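Local coordinates for dicer Related Helicase (Caenorhabditis elegans, PDB 6M6Q), which probably hydrolyses ATP while acting on RNA as an RLR-subfamily helicase linked to RNA interference, and is represented here by its helical N-terminal domain, at residues L216-V220 against F221-N225; R327-L330 against T331-K334. All coordinates share one frame; numbering follows the deposited sequence.

Contact 1. Residues L216-V220 against F221-N225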
loop_
_atom_site.group_PDB
_atom_site.type_symbol
_atom_site.label_atom_id
_atom_site.label_comp_id
_atom_site.label_asym_id
_atom_site.label_seq_id
_atom_site.Cartn_x
_atom_site.Cartn_y
_atom_site.Cartn_z
ATOM N N LEU B 216 -23.161 -10.194 10.580
ATOM C CA LEU B 216 -22.319 -10.175 9.348
ATOM C C LEU B 216 -23.159 -10.584 8.146
ATOM O O LEU B 216 -23.117 -9.858 7.159
ATOM C CB LEU B 216 -21.106 -11.089 9.510
ATOM C CG LEU B 216 -19.993 -10.529 10.392
ATOM C CD1 LEU B 216 -18.866 -11.541 10.557
ATOM C CD2 LEU B 216 -19.464 -9.217 9.830
ATOM N N ALA B 217 -23.926 -11.677 8.259
ATOM C CA ALA B 217 -24.778 -12.234 7.175
ATOM C C ALA B 217 -25.780 -11.175 6.706
ATOM O O ALA B 217 -25.975 -11.029 5.482
ATOM C CB ALA B 217 -25.484 -13.475 7.648
ATOM N N PHE B 218 -26.366 -10.430 7.637
ATOM C CA PHE B 218 -27.443 -9.459 7.338
ATOM C C PHE B 218 -26.855 -8.215 6.653
ATOM O O PHE B 218 -27.440 -7.768 5.630
ATOM C CB PHE B 218 -28.217 -9.083 8.599
ATOM C CG PHE B 218 -29.201 -7.974 8.365
ATOM C CD1 PHE B 218 -30.377 -8.207 7.664
ATOM C CD2 PHE B 218 -28.890 -6.674 8.726
ATOM C CE1 PHE B 218 -31.237 -7.164 7.356
ATOM C CE2 PHE B 218 -29.767 -5.637 8.450
ATOM C CZ PHE B 218 -30.939 -5.886 7.765
ATOM N N GLU B 219 -25.781 -7.642 7.227
ATOM C CA GLU B 219 -25.173 -6.363 6.763
ATOM C C GLU B 219 -24.478 -6.598 5.421
ATOM O O GLU B 219 -24.433 -5.641 4.628
ATOM C CB GLU B 219 -24.186 -5.781 7.781
ATOM C CG GLU B 219 -24.782 -5.503 9.149
ATOM C CD GLU B 219 -25.742 -4.327 9.240
ATOM O OE1 GLU B 219 -26.641 -4.223 8.386
ATOM O OE2 GLU B 219 -25.624 -3.547 10.214
ATOM N N VAL B 220 -24.052 -7.838 5.130
ATOM C CA VAL B 220 -23.412 -8.180 3.827
ATOM C C VAL B 220 -24.465 -8.503 2.742
ATOM O O VAL B 220 -24.288 -8.005 1.636
ATOM C CB VAL B 220 -22.373 -9.289 3.981
ATOM C CG1 VAL B 220 -22.075 -9.951 2.647
ATOM C CG2 VAL B 220 -21.089 -8.749 4.616
ATOM N N PHE B 221 -25.525 -9.269 3.033
ATOM C CA PHE B 221 -26.458 -9.777 1.985
ATOM C C PHE B 221 -27.809 -9.039 2.003
ATOM O O PHE B 221 -28.413 -8.929 0.949
ATOM C CB PHE B 221 -26.671 -11.284 2.118
ATOM C CG PHE B 221 -25.430 -12.111 1.927
ATOM C CD1 PHE B 221 -24.929 -12.374 0.662
ATOM C CD2 PHE B 221 -24.750 -12.624 3.025
ATOM C CE1 PHE B 221 -23.768 -13.120 0.506
ATOM C CE2 PHE B 221 -23.594 -13.381 2.865
ATOM C CZ PHE B 221 -23.102 -13.619 1.609
ATOM N N ASN B 222 -28.332 -8.652 3.163
ATOM C CA ASN B 222 -29.766 -8.268 3.262
ATOM C C ASN B 222 -29.923 -6.762 3.485
ATOM O O ASN B 222 -31.048 -6.274 3.279
ATOM C CB ASN B 222 -30.497 -9.131 4.288
ATOM C CG ASN B 222 -30.594 -10.571 3.831
ATOM O OD1 ASN B 222 -30.331 -11.495 4.598
ATOM N ND2 ASN B 222 -30.888 -10.761 2.554
ATOM N N LYS B 223 -28.862 -6.036 3.851
ATOM C CA LYS B 223 -28.923 -4.546 3.925
ATOM C C LYS B 223 -28.823 -3.970 2.511
ATOM O O LYS B 223 -27.790 -4.174 1.865
ATOM C CB LYS B 223 -27.845 -3.964 4.835
ATOM C CG LYS B 223 -28.062 -2.512 5.218
ATOM C CD LYS B 223 -28.903 -2.357 6.482
ATOM C CE LYS B 223 -29.427 -0.947 6.675
ATOM N NZ LYS B 223 -28.556 -0.166 7.587
ATOM N N GLY B 224 -29.885 -3.294 2.061
ATOM C CA GLY B 224 -30.082 -2.836 0.674
ATOM C C GLY B 224 -29.038 -1.818 0.230
ATOM O O GLY B 224 -28.709 -1.823 -0.951
ATOM N N ASN B 225 -28.571 -0.934 1.122
ATOM C CA ASN B 225 -27.611 0.144 0.744
ATOM C C ASN B 225 -26.162 -0.348 0.938
ATOM O O ASN B 225 -25.250 0.444 0.725
ATOM C CB ASN B 225 -27.916 1.476 1.441
ATOM C CG ASN B 225 -28.091 1.393 2.946
ATOM O OD1 ASN B 225 -27.610 0.463 3.597
ATOM N ND2 ASN B 225 -28.750 2.394 3.513
#

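Contact 2. Residues R327-L330 against T331-K334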
loop_
_atom_site.group_PDB
_atom_site.type_symbol
_atom_site.label_atom_id
_atom_site.label_comp_id
_atom_site.label_asym_id
_atom_site.label_seq_id
_atom_site.Cartn_x
_atom_site.Cartn_y
_atom_site.Cartn_z
ATOM N N ARG B 327 -3.973 -24.156 30.613
ATOM C CA ARG B 327 -3.616 -23.960 32.049
ATOM C C ARG B 327 -4.899 -23.853 32.896
ATOM O O ARG B 327 -4.935 -24.458 33.995
ATOM C CB ARG B 327 -2.742 -22.709 32.200
ATOM C CG ARG B 327 -2.103 -22.538 33.571
ATOM C CD ARG B 327 -1.946 -21.072 33.984
ATOM N NE ARG B 327 -3.221 -20.370 34.159
ATOM C CZ ARG B 327 -3.990 -20.418 35.253
ATOM N NH1 ARG B 327 -3.646 -21.165 36.289
ATOM N NH2 ARG B 327 -5.125 -19.742 35.282
ATOM N N ILE B 328 -5.926 -23.158 32.389
ATOM C CA ILE B 328 -7.229 -22.953 33.104
ATOM C C ILE B 328 -8.009 -24.281 33.102
ATOM O O ILE B 328 -8.491 -24.675 34.182
ATOM C CB ILE B 328 -8.043 -21.776 32.498
ATOM C CG1 ILE B 328 -7.341 -20.429 32.706
ATOM C CG2 ILE B 328 -9.465 -21.747 33.051
ATOM C CD1 ILE B 328 -7.720 -19.370 31.692
ATOM N N ARG B 329 -8.040 -24.987 31.964
ATOM C CA ARG B 329 -8.800 -26.260 31.772
ATOM C C ARG B 329 -8.368 -27.294 32.828
ATOM O O ARG B 329 -9.247 -28.087 33.267
ATOM C CB ARG B 329 -8.593 -26.803 30.349
ATOM C CG ARG B 329 -9.491 -27.982 29.987
ATOM C CD ARG B 329 -10.562 -27.638 28.963
ATOM N NE ARG B 329 -11.704 -26.938 29.545
ATOM C CZ ARG B 329 -12.710 -26.414 28.844
ATOM N NH1 ARG B 329 -13.699 -25.794 29.469
ATOM N NH2 ARG B 329 -12.724 -26.510 27.523
ATOM N N LEU B 330 -7.082 -27.275 33.234
ATOM C CA LEU B 330 -6.461 -28.267 34.166
ATOM C C LEU B 330 -6.949 -28.034 35.604
ATOM O O LEU B 330 -7.227 -29.029 36.295
ATOM C CB LEU B 330 -4.932 -28.160 34.092
ATOM C CG LEU B 330 -4.279 -28.823 32.878
ATOM C CD1 LEU B 330 -2.799 -28.457 32.792
ATOM C CD2 LEU B 330 -4.452 -30.338 32.914
ATOM N N THR B 331 -6.998 -26.775 36.050
ATOM C CA THR B 331 -7.397 -26.382 37.434
ATOM C C THR B 331 -8.895 -26.709 37.650
ATOM O O THR B 331 -9.280 -27.013 38.804
ATOM C CB THR B 331 -7.045 -24.907 37.712
ATOM O OG1 THR B 331 -7.827 -24.075 36.855
ATOM C CG2 THR B 331 -5.575 -24.591 37.511
ATOM N N LEU B 332 -9.687 -26.712 36.574
ATOM C CA LEU B 332 -11.169 -26.863 36.592
ATOM C C LEU B 332 -11.553 -28.343 36.772
ATOM O O LEU B 332 -12.636 -28.605 37.342
ATOM C CB LEU B 332 -11.723 -26.303 35.278
ATOM C CG LEU B 332 -13.247 -26.206 35.174
ATOM C CD1 LEU B 332 -13.741 -24.837 35.628
ATOM C CD2 LEU B 332 -13.705 -26.488 33.753
ATOM N N LEU B 333 -10.718 -29.270 36.284
ATOM C CA LEU B 333 -10.957 -30.742 36.366
ATOM C C LEU B 333 -10.874 -31.206 37.830
ATOM O O LEU B 333 -11.724 -32.028 38.233
ATOM C CB LEU B 333 -9.934 -31.477 35.492
ATOM C CG LEU B 333 -10.218 -31.466 33.991
ATOM C CD1 LEU B 333 -9.166 -32.266 33.243
ATOM C CD2 LEU B 333 -11.606 -32.007 33.688
ATOM N N LYS B 334 -9.908 -30.676 38.592
ATOM C CA LYS B 334 -9.650 -31.029 40.019
ATOM C C LYS B 334 -10.807 -30.509 40.892
ATOM O O LYS B 334 -10.623 -29.462 41.556
ATOM C CB LYS B 334 -8.304 -30.446 40.468
ATOM C CG LYS B 334 -7.146 -30.692 39.510
ATOM C CD LYS B 334 -5.806 -30.244 40.042
ATOM C CE LYS B 334 -4.647 -30.945 39.365
ATOM N NZ LYS B 334 -3.361 -30.644 40.032
#

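Contact 1. Residues L216-V220 against F221-N225
Lys223 folds back along Glu219 and Phe218 where the chain leaves helix 210-221. Its CB points at the preceding turn and lies 3.8 Å from Glu219 OE1. CG keeps close to the same carboxylate oxygen. Lys223 CD comes 3.5 Å from Glu219 OE1 and, on much the same side, 3.9 Å from Phe218 CE2. The bend at chi2 (89°) turns the chain so that it runs beside Glu219 and points the same way. At the tip, Lys223 NZ remains 4.6 Å from Glu219 OE1, too far for a salt bridge; its salt bridge is with Glu147. Lysine suits this place because its methylenes can pack while the ammonium group reaches Glu147 on helix 146-152. The nearby carboxylate of Glu219 would probably help stabilise the positive charge of the ammonium group.

Phe218 (CG anti to the backbone N, chi1 173°) swings its ring outward from the helix, beside the residues that follow. There Phe218 CD1 meets Asn222 CB obliquely at 3.5 Å, and the backbone N of Lys223 sits over one face. Phe218 O accepts two backbone bonds, from Asn222 N at 2.8 Å and from Lys223 N at 2.9 Å. Farther round, Val220 CG1 lies over the centre of the Phe221 ring, a CH-pi contact of 3.8 Å from carbon to centroid. Trp260 and Lys264 also touch the Phe221 side chain, and Met268 packs on Val220, so these apolar groups face helix 262-271 and the chain before it. Paired i+4 and i+5 bonds to one carbonyl, the second closing a pi-turn, are characteristic of a helix C-terminus unwinding into a loop.

Contact 2. Residues R327-L330 against T331-K334
Thr331 has its OG1 set between the backbone N and the carbonyl carbon (chi1 65°), which aims the hydroxyl back at Ile328, while CG2, anti to the carbonyl carbon, leans toward Arg327. From there Thr331 OG1 donates a hydrogen bond of 2.8 Å to Ile328 O, reaching the acceptor at a C=O...O angle of 132° and a modest tilt from the carbonyl plane. Thr331 CG2 lies 3.6 Å from Arg327 O, with the Arg327 guanidinium passing obliquely beyond it. A beta-branched residue with a hydroxyl therefore does two jobs here, one polar and one apolar.

The same Ile328 O also receives weak backbone bonds, from Thr331 N and from Leu332 N, the latter at 3.4 Å. This is the familiar return of a threonine hydroxyl to a carbonyl of the preceding turn, placed in the last turn of helix 314-333, where the backbone bonding is thinning out. Two residues farther on, Leu333 N makes a weak bond of 3.5 Å to Leu330 O, with the i+3 spacing of a 3-10 turn.

Arg327 bends at chi2 and chi3, and its NE forms a salt bridge with Glu324, one turn earlier; a long, flexible arginine can make that bond and still lay its head beside the threonine methyl. Arg329 sends its guanidinium out on a different side of the helix, and Leu332 CD2 comes loosely to its edge, 4.3 Å from Arg329 NH1. Several further contacts set aliphatic carbon against carbonyl oxygen: Leu333 CG lies 3.6 Å from Arg329 O, and Lys334 CG stands at the same distance from Leu330 O, its extended chain suiting an exposed helix end.

Both contacts are local and lie at the C-terminal ends of helices, but in different settings. Contact 1 ends helix 210-221. Its centre is about 13 Å from the centre of the chain; though largely at the surface, it includes buried Val220 and leans on helix 262-271. Contact 2 ends helix 314-333. Its centre is about 42 Å from the centre of the chain, and all its residues are exposed. Their chemistry differs accordingly: aromatic rings and short backbone bonds in 216-225, with outside acids engaging Lys223 and Asn225, against a threonine hydroxyl supplementing weak backbone bonds in 327-334. The two share no element and do not touch, their centres being about 41 Å apart.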